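Long-range contacts in peptidoglycan-recognition protein LC (Drosophila melanogaster, PDB 2F2L), which activates the imd/Relish immune pathway in response to lipopolysaccharide and peptidoglycan of Gram-negative bacteria, its extracellular domain having the amidase-like peptidoglycan-recognition fold: residues Arg79-Lys83 with Leu129-Ala133; Pro134-Ala140 with Trp163-Ser167. One frame throughout, in Å; residues are numbered along the deposited sequence.

Contact 1 of 2, residues Arg79-Lys83 with Leu129-Ala133; sequences RGWNK and LGKIA. With SO4 (sulfate ion), chain E.
Trp81 lays its indole against the aliphatic chain of Lys131, whose CG stands 3.4 Å above the ring plane, off toward the rim. The two side chains cross at about a right angle. CB of Lys131 comes within 3.7 Å of Trp81 CE3, and farther along the lysine CE packs on Trp81 CB. A bend at chi2 (-57°) folds the lysine chain past the tryptophan CB, and its amino group then reaches the next residue of the loop: Lys131 NZ donates to Asn82 OD1 over 2.8 Å. The ammonium lies in the carbonyl plane of that amide, on a lone pair, with a C=O...N angle of 132°. Two more side chains reach the indole obliquely, Leu129 through CD1, 3.9 Å from Trp81 NE1, and Ile132 through CD1, 4.0 Å from Trp81 CZ3.

Residues 129-133 follow helix 113-128, which closes in a Schellman motif with Gly130 at positive phi. Past Gly130 the chain leaves the helix and presents Lys131 and Ile132 to the loop between strand 75-77 and helix 91-94 of the amidase-type domain. Trp81 also touches Leu122 of helix 113-128, Leu98 of strand 98-102 and the ring of Phe67, the two ring planes at about 55°.

Within its own part of the fold the loop is pinned by Asn66, whose ND2 bonds to the carbonyl oxygens of Gly80 and Lys83, and by the Arg79 guanidinium, which spans the carbonyls of Asp62, Ile63 and Met84. Lys83 NZ makes a salt bridge with Asp19, bonds to Ile17 O and donates at 2.8 Å to O2 of a sulfate ion, probably taken up from the crystallisation liquor.

Contact 2 of 2, residues Pro134-Ala140 with Trp163-Ser167; sequences PSYRFTA and WTHWS
Tyr136 holds its CG between its own backbone N and carbonyl carbon (chi1 67°), which swings the phenol back over the imidazole of His165, itself turned beside its backbone N (chi1 -76°). The rings form an offset stack, planes only 3° apart and centroids 3.8 Å apart. The same histidine uses its ring edge as well: ND1 donates to Tyr136 O at 2.6 Å, in the plane of that carbonyl, so stack and bond together fix the imidazole's rotation.

Beyond it the backbones join at a single beta bridge. Phe138 N donates to His165 O at 2.9 Å, approaching from above the carbonyl plane, and Ser167 N returns a bond to Phe138 O. Trp166 points an edge at the face of Phe138 in a T-shaped pair, and Thr139 CA sits over the indole's six-membered ring as a CH-pi contact. At the chain terminus Thr139 OG1 gives a 2.6 Å bond to Ser167 OXT. Arg137 NE, lying against Ser167 CB, is buried without a partner.

The C-terminal tail, tightened by a type I turn from Trp163 to Trp166, thus borders strand 136-140, whose other side pairs with strand 24-31. Phe160 joins Phe138, Trp163 and Trp166 in an aromatic cluster; Phe138 and Trp163 also touch Thr119 of helix 113-128, and Trp166 meets Tyr157 of helix 154-158.

Contact 1 closes before contact 2 opens: Ala133 ends the one and Pro134 begins the other, with a corner in the chain at Pro134 and Ser135 separating strand 132-133 from strand 136-140. Their centres lie 16 Å apart, and beyond this continuity the two do not touch. Helix 113-128 touches both, meeting Trp81 and Ile132 in contact 1 and Tyr136, Phe138 and Trp163 in contact 2. Contact 1 ties the loop after strand 75-77 to the end of that helix, whereas contact 2 fits the C-terminal tail along the outermost strand of the mixed sheet. Neither includes a residue of the muropeptide pocket, though Trp163's side chain comes about 4 Å from another bound sugar, 2-acetylamino-2-deoxy-alpha-L-idopyranose.

Contact 1 of 2, residues Arg79-Lys83 with Leu129-Ala133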
ATOM      1  N   ARG A  79       9.917   7.131   3.049  1.00 18.42           N
ATOM      2  CA  ARG A  79      10.825   7.630   2.017  1.00 18.12           C
ATOM      3  C   ARG A  79      12.276   7.211   2.250  1.00 18.35           C
ATOM      4  O   ARG A  79      13.136   7.418   1.388  1.00 18.00           O
ATOM      5  CB  ARG A  79      10.749   9.144   1.942  1.00 18.23           C
ATOM      6  CG  ARG A  79       9.350   9.651   1.698  1.00 17.31           C
ATOM      7  CD  ARG A  79       9.330  11.101   1.257  1.00 17.61           C
ATOM      8  NE  ARG A  79       7.951  11.538   1.036  1.00 15.86           N
ATOM      9  CZ  ARG A  79       7.588  12.671   0.447  1.00 17.61           C
ATOM     10  NH1 ARG A  79       8.497  13.539   0.014  1.00 17.22           N
ATOM     11  NH2 ARG A  79       6.294  12.935   0.278  1.00 16.39           N
ATOM     12  N   GLY A  80      12.567   6.671   3.429  1.00 18.55           N
ATOM     13  CA  GLY A  80      13.903   6.172   3.729  1.00 18.99           C
ATOM     14  C   GLY A  80      14.895   7.241   4.136  1.00 19.15           C
ATOM     15  O   GLY A  80      14.531   8.392   4.385  1.00 19.42           O
ATOM     16  N   TRP A  81      16.165   6.831   4.197  1.00 19.49           N
ATOM     17  CA  TRP A  81      17.268   7.657   4.689  1.00 19.60           C
ATOM     18  C   TRP A  81      17.639   8.793   3.762  1.00 19.90           C
ATOM     19  O   TRP A  81      18.122   9.823   4.215  1.00 19.85           O
ATOM     20  CB  TRP A  81      18.535   6.809   4.885  1.00 19.71           C
ATOM     21  CG  TRP A  81      18.462   5.803   5.970  1.00 19.83           C
ATOM     22  CD1 TRP A  81      18.553   4.449   5.838  1.00 19.42           C
ATOM     23  CD2 TRP A  81      18.300   6.064   7.372  1.00 19.34           C
ATOM     24  NE1 TRP A  81      18.446   3.848   7.068  1.00 19.26           N
ATOM     25  CE2 TRP A  81      18.296   4.818   8.029  1.00 19.44           C
ATOM     26  CE3 TRP A  81      18.162   7.233   8.133  1.00 19.30           C
ATOM     27  CZ2 TRP A  81      18.158   4.704   9.419  1.00 19.67           C
ATOM     28  CZ3 TRP A  81      18.030   7.121   9.514  1.00 19.61           C
ATOM     29  CH2 TRP A  81      18.027   5.867  10.142  1.00 19.52           C
ATOM     30  N   ASN A  82      17.449   8.595   2.461  1.00 19.86           N
ATOM     31  CA  ASN A  82      18.106   9.446   1.483  1.00 19.66           C
ATOM     32  C   ASN A  82      17.222  10.452   0.801  1.00 19.32           C
ATOM     33  O   ASN A  82      17.729  11.308   0.103  1.00 18.96           O
ATOM     34  CB  ASN A  82      18.772   8.584   0.423  1.00 19.57           C
ATOM     35  CG  ASN A  82      19.786   7.641   1.004  1.00 20.40           C
ATOM     36  OD1 ASN A  82      20.498   7.975   1.954  1.00 20.23           O
ATOM     37  ND2 ASN A  82      19.869   6.451   0.429  1.00 21.58           N
ATOM     38  N   LYS A  83      15.906  10.349   0.991  1.00 20.16           N
ATOM     39  CA  LYS A  83      14.952  11.214   0.291  1.00 20.45           C
ATOM     40  C   LYS A  83      14.280  12.213   1.235  1.00 21.04           C
ATOM     41  O   LYS A  83      13.982  11.900   2.386  1.00 20.98           O
ATOM     42  CB  LYS A  83      13.888  10.369  -0.422  1.00 20.32           C
ATOM     43  CG  LYS A  83      14.407   9.555  -1.603  1.00 20.98           C
ATOM     44  CD  LYS A  83      14.893  10.455  -2.732  1.00 21.64           C
ATOM     45  CE  LYS A  83      15.152   9.686  -4.017  1.00 21.84           C
ATOM     46  NZ  LYS A  83      15.685  10.599  -5.073  1.00 20.12           N
ATOM     47  N   LEU A 129      25.388   4.975   9.735  1.00 17.61           N
ATOM     48  CA  LEU A 129      25.312   4.957   8.279  1.00 17.98           C
ATOM     49  C   LEU A 129      25.630   6.305   7.626  1.00 18.05           C
ATOM     50  O   LEU A 129      25.592   6.412   6.403  1.00 18.58           O
ATOM     51  CB  LEU A 129      23.924   4.470   7.823  1.00 17.93           C
ATOM     52  CG  LEU A 129      23.570   3.009   8.136  1.00 18.49           C
ATOM     53  CD1 LEU A 129      22.118   2.751   7.760  1.00 19.98           C
ATOM     54  CD2 LEU A 129      24.487   2.009   7.426  1.00 19.02           C
ATOM     55  N   GLY A 130      25.949   7.323   8.424  1.00 18.71           N
ATOM     56  CA  GLY A 130      26.260   8.666   7.895  1.00 18.63           C
ATOM     57  C   GLY A 130      25.036   9.509   7.498  1.00 18.93           C
ATOM     58  O   GLY A 130      25.168  10.525   6.811  1.00 18.97           O
ATOM     59  N   LYS A 131      23.855   9.109   7.954  1.00 18.52           N
ATOM     60  CA  LYS A 131      22.599   9.806   7.628  1.00 18.85           C
ATOM     61  C   LYS A 131      22.256  10.880   8.657  1.00 19.15           C
ATOM     62  O   LYS A 131      21.611  11.894   8.337  1.00 19.11           O
ATOM     63  CB  LYS A 131      21.430   8.807   7.553  1.00 18.44           C
ATOM     64  CG  LYS A 131      21.714   7.539   6.745  1.00 18.09           C
ATOM     65  CD  LYS A 131      22.151   7.830   5.305  1.00 18.02           C
ATOM     66  CE  LYS A 131      22.210   6.538   4.454  1.00 17.62           C
ATOM     67  NZ  LYS A 131      22.733   6.802   3.089  1.00 17.07           N
ATOM     68  N   ILE A 132      22.655  10.630   9.907  1.00 19.18           N
ATOM     69  CA  ILE A 132      22.364  11.545  11.023  1.00 19.01           C
ATOM     70  C   ILE A 132      23.691  12.008  11.614  1.00 18.95           C
ATOM     71  O   ILE A 132      24.563  11.181  11.861  1.00 19.10           O
ATOM     72  CB  ILE A 132      21.499  10.843  12.093  1.00 18.78           C
ATOM     73  CG1 ILE A 132      20.172  10.399  11.476  1.00 18.43           C
ATOM     74  CG2 ILE A 132      21.246  11.768  13.273  1.00 19.09           C
ATOM     75  CD1 ILE A 132      19.290   9.599  12.415  1.00 18.73           C
ATOM     76  N   ALA A 133      23.861  13.315  11.827  1.00 19.19           N
ATOM     77  CA  ALA A 133      25.112  13.835  12.400  1.00 19.28           C
ATOM     78  C   ALA A 133      25.235  13.345  13.855  1.00 19.42           C
ATOM     79  O   ALA A 133      24.221  13.303  14.558  1.00 19.41           O
ATOM     80  CB  ALA A 133      25.137  15.355  12.347  1.00 19.53           C
TER
HETATM   81  S   SO4 E1000      18.726  10.155  -7.786  1.00 99.26           S
HETATM   82  O1  SO4 E1000      19.299  11.405  -7.291  1.00 98.84           O
HETATM   83  O2  SO4 E1000      17.400   9.929  -7.207  1.00 99.25           O
HETATM   84  O3  SO4 E1000      19.601   9.040  -7.438  1.00 98.81           O
HETATM   85  O4  SO4 E1000      18.592  10.236  -9.238  1.00 99.48           O

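Contact 2 of 2, residues Pro134-Ala140 with Trp163-Ser167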
ATOM      1  N   PRO A 134      26.452  12.942  14.299  1.00 19.40           N
ATOM      2  CA  PRO A 134      26.606  12.522  15.702  1.00 19.59           C
ATOM      3  C   PRO A 134      26.011  13.507  16.718  1.00 19.60           C
ATOM      4  O   PRO A 134      25.520  13.088  17.751  1.00 20.11           O
ATOM      5  CB  PRO A 134      28.129  12.398  15.888  1.00 19.90           C
ATOM      6  CG  PRO A 134      28.687  12.205  14.529  1.00 19.94           C
ATOM      7  CD  PRO A 134      27.711  12.811  13.539  1.00 19.38           C
ATOM      8  N   SER A 135      26.028  14.799  16.419  1.00 19.43           N
ATOM      9  CA  SER A 135      25.511  15.799  17.347  1.00 19.77           C
ATOM     10  C   SER A 135      24.095  16.228  17.007  1.00 19.57           C
ATOM     11  O   SER A 135      23.745  17.384  17.177  1.00 19.71           O
ATOM     12  CB  SER A 135      26.417  17.031  17.320  1.00 19.83           C
ATOM     13  OG  SER A 135      26.289  17.669  16.063  1.00 21.52           O
ATOM     14  N   TYR A 136      23.275  15.298  16.525  1.00 19.93           N
ATOM     15  CA  TYR A 136      21.910  15.633  16.098  1.00 19.45           C
ATOM     16  C   TYR A 136      21.034  16.104  17.252  1.00 19.22           C
ATOM     17  O   TYR A 136      21.229  15.721  18.409  1.00 18.86           O
ATOM     18  CB  TYR A 136      21.215  14.435  15.445  1.00 19.22           C
ATOM     19  CG  TYR A 136      20.925  13.285  16.392  1.00 19.48           C
ATOM     20  CD1 TYR A 136      19.681  13.149  16.997  1.00 19.27           C
ATOM     21  CD2 TYR A 136      21.898  12.324  16.680  1.00 19.09           C
ATOM     22  CE1 TYR A 136      19.419  12.105  17.872  1.00 19.00           C
ATOM     23  CE2 TYR A 136      21.642  11.275  17.549  1.00 19.87           C
ATOM     24  CZ  TYR A 136      20.401  11.168  18.147  1.00 19.62           C
ATOM     25  OH  TYR A 136      20.142  10.108  19.003  1.00 19.34           O
ATOM     26  N   ARG A 137      20.043  16.907  16.896  1.00 18.74           N
ATOM     27  CA  ARG A 137      18.931  17.222  17.761  1.00 19.36           C
ATOM     28  C   ARG A 137      17.702  16.377  17.356  1.00 19.02           C
ATOM     29  O   ARG A 137      17.376  16.252  16.164  1.00 18.64           O
ATOM     30  CB  ARG A 137      18.652  18.717  17.638  1.00 19.55           C
ATOM     31  CG  ARG A 137      17.336  19.169  18.175  1.00 21.02           C
ATOM     32  CD  ARG A 137      17.159  20.673  17.924  1.00 21.92           C
ATOM     33  NE  ARG A 137      15.872  21.144  18.429  1.00 23.45           N
ATOM     34  CZ  ARG A 137      15.291  22.289  18.099  1.00 23.94           C
ATOM     35  NH1 ARG A 137      15.851  23.105  17.209  1.00 24.59           N
ATOM     36  NH2 ARG A 137      14.119  22.595  18.651  1.00 23.98           N
ATOM     37  N   PHE A 138      17.043  15.784  18.351  1.00 18.90           N
ATOM     38  CA  PHE A 138      15.773  15.062  18.171  1.00 18.43           C
ATOM     39  C   PHE A 138      14.712  15.946  18.829  1.00 18.36           C
ATOM     40  O   PHE A 138      14.864  16.353  19.991  1.00 18.19           O
ATOM     41  CB  PHE A 138      15.885  13.682  18.831  1.00 18.93           C
ATOM     42  CG  PHE A 138      14.698  12.749  18.613  1.00 19.22           C
ATOM     43  CD1 PHE A 138      13.903  12.810  17.471  1.00 18.91           C
ATOM     44  CD2 PHE A 138      14.426  11.762  19.551  1.00 20.60           C
ATOM     45  CE1 PHE A 138      12.831  11.938  17.294  1.00 18.76           C
ATOM     46  CE2 PHE A 138      13.349  10.880  19.382  1.00 20.61           C
ATOM     47  CZ  PHE A 138      12.558  10.962  18.240  1.00 19.14           C
ATOM     48  N   THR A 139      13.669  16.309  18.091  1.00 17.87           N
ATOM     49  CA  THR A 139      12.648  17.215  18.636  1.00 17.52           C
ATOM     50  C   THR A 139      11.242  16.894  18.166  1.00 17.00           C
ATOM     51  O   THR A 139      11.047  16.070  17.284  1.00 16.73           O
ATOM     52  CB  THR A 139      12.962  18.695  18.319  1.00 17.35           C
ATOM     53  OG1 THR A 139      12.129  19.548  19.119  1.00 20.22           O
ATOM     54  CG2 THR A 139      12.749  19.014  16.888  1.00 17.98           C
ATOM     55  N   ALA A 140      10.275  17.565  18.784  1.00 16.68           N
ATOM     56  CA  ALA A 140       8.875  17.429  18.449  1.00 16.48           C
ATOM     57  C   ALA A 140       8.525  18.374  17.332  1.00 16.10           C
ATOM     58  O   ALA A 140       8.914  19.560  17.337  1.00 15.54           O
ATOM     59  CB  ALA A 140       8.008  17.721  19.664  1.00 16.56           C
ATOM     60  N   TRP A 163      15.804  12.284  27.168  1.00 22.06           N
ATOM     61  CA  TRP A 163      16.853  11.770  26.286  1.00 21.67           C
ATOM     62  C   TRP A 163      17.867  12.862  25.986  1.00 21.26           C
ATOM     63  O   TRP A 163      17.497  14.008  25.753  1.00 20.10           O
ATOM     64  CB  TRP A 163      16.265  11.255  24.972  1.00 21.49           C
ATOM     65  CG  TRP A 163      15.460  10.009  25.097  1.00 21.04           C
ATOM     66  CD1 TRP A 163      14.832   9.532  26.216  1.00 21.16           C
ATOM     67  CD2 TRP A 163      15.169   9.088  24.047  1.00 21.21           C
ATOM     68  NE1 TRP A 163      14.175   8.357  25.923  1.00 21.55           N
ATOM     69  CE2 TRP A 163      14.366   8.063  24.598  1.00 21.36           C
ATOM     70  CE3 TRP A 163      15.506   9.026  22.685  1.00 21.34           C
ATOM     71  CZ2 TRP A 163      13.896   6.989  23.832  1.00 21.54           C
ATOM     72  CZ3 TRP A 163      15.040   7.954  21.931  1.00 20.99           C
ATOM     73  CH2 TRP A 163      14.244   6.957  22.505  1.00 21.09           C
ATOM     74  N   THR A 164      19.140  12.490  25.958  1.00 21.13           N
ATOM     75  CA  THR A 164      20.223  13.473  25.864  1.00 21.52           C
ATOM     76  C   THR A 164      20.174  14.337  24.597  1.00 21.21           C
ATOM     77  O   THR A 164      20.487  15.524  24.652  1.00 21.35           O
ATOM     78  CB  THR A 164      21.617  12.802  25.983  1.00 21.57           C
ATOM     79  OG1 THR A 164      21.733  11.740  25.036  1.00 24.01           O
ATOM     80  CG2 THR A 164      21.824  12.225  27.370  1.00 22.30           C
ATOM     81  N   HIS A 165      19.769  13.754  23.473  1.00 20.82           N
ATOM     82  CA  HIS A 165      19.686  14.487  22.192  1.00 20.84           C
ATOM     83  C   HIS A 165      18.373  15.266  21.974  1.00 20.88           C
ATOM     84  O   HIS A 165      18.235  15.981  20.986  1.00 19.97           O
ATOM     85  CB  HIS A 165      19.907  13.522  21.018  1.00 20.15           C
ATOM     86  CG  HIS A 165      21.335  13.134  20.814  1.00 18.37           C
ATOM     87  ND1 HIS A 165      22.189  13.848  20.003  1.00 17.34           N
ATOM     88  CD2 HIS A 165      22.054  12.097  21.296  1.00 17.21           C
ATOM     89  CE1 HIS A 165      23.377  13.273  20.005  1.00 17.81           C
ATOM     90  NE2 HIS A 165      23.322  12.207  20.783  1.00 17.17           N
ATOM     91  N   TRP A 166      17.428  15.141  22.903  1.00 21.55           N
ATOM     92  CA  TRP A 166      16.110  15.761  22.778  1.00 22.35           C
ATOM     93  C   TRP A 166      16.152  17.261  23.063  1.00 23.17           C
ATOM     94  O   TRP A 166      16.789  17.707  24.021  1.00 23.30           O
ATOM     95  CB  TRP A 166      15.106  15.068  23.717  1.00 22.02           C
ATOM     96  CG  TRP A 166      13.711  15.578  23.622  1.00 21.13           C
ATOM     97  CD1 TRP A 166      13.090  16.442  24.468  1.00 20.81           C
ATOM     98  CD2 TRP A 166      12.754  15.234  22.625  1.00 21.35           C
ATOM     99  NE1 TRP A 166      11.802  16.669  24.053  1.00 20.78           N
ATOM    100  CE2 TRP A 166      11.574  15.941  22.915  1.00 21.25           C
ATOM    101  CE3 TRP A 166      12.791  14.417  21.492  1.00 20.97           C
ATOM    102  CZ2 TRP A 166      10.427  15.837  22.121  1.00 20.96           C
ATOM    103  CZ3 TRP A 166      11.652  14.314  20.712  1.00 20.84           C
ATOM    104  CH2 TRP A 166      10.494  15.024  21.025  1.00 20.89           C
ATOM    105  N   SER A 167      15.485  18.039  22.213  1.00 24.26           N
ATOM    106  CA  SER A 167      15.252  19.468  22.458  1.00 24.96           C
ATOM    107  C   SER A 167      13.754  19.768  22.365  1.00 25.89           C
ATOM    108  O   SER A 167      13.231  20.594  23.125  1.00 26.68           O
ATOM    109  CB  SER A 167      15.999  20.323  21.442  1.00 25.59           C
ATOM    110  OG  SER A 167      17.404  20.146  21.544  1.00 27.28           O
ATOM    111  OXT SER A 167      13.025  19.197  21.538  1.00 26.61           O
TER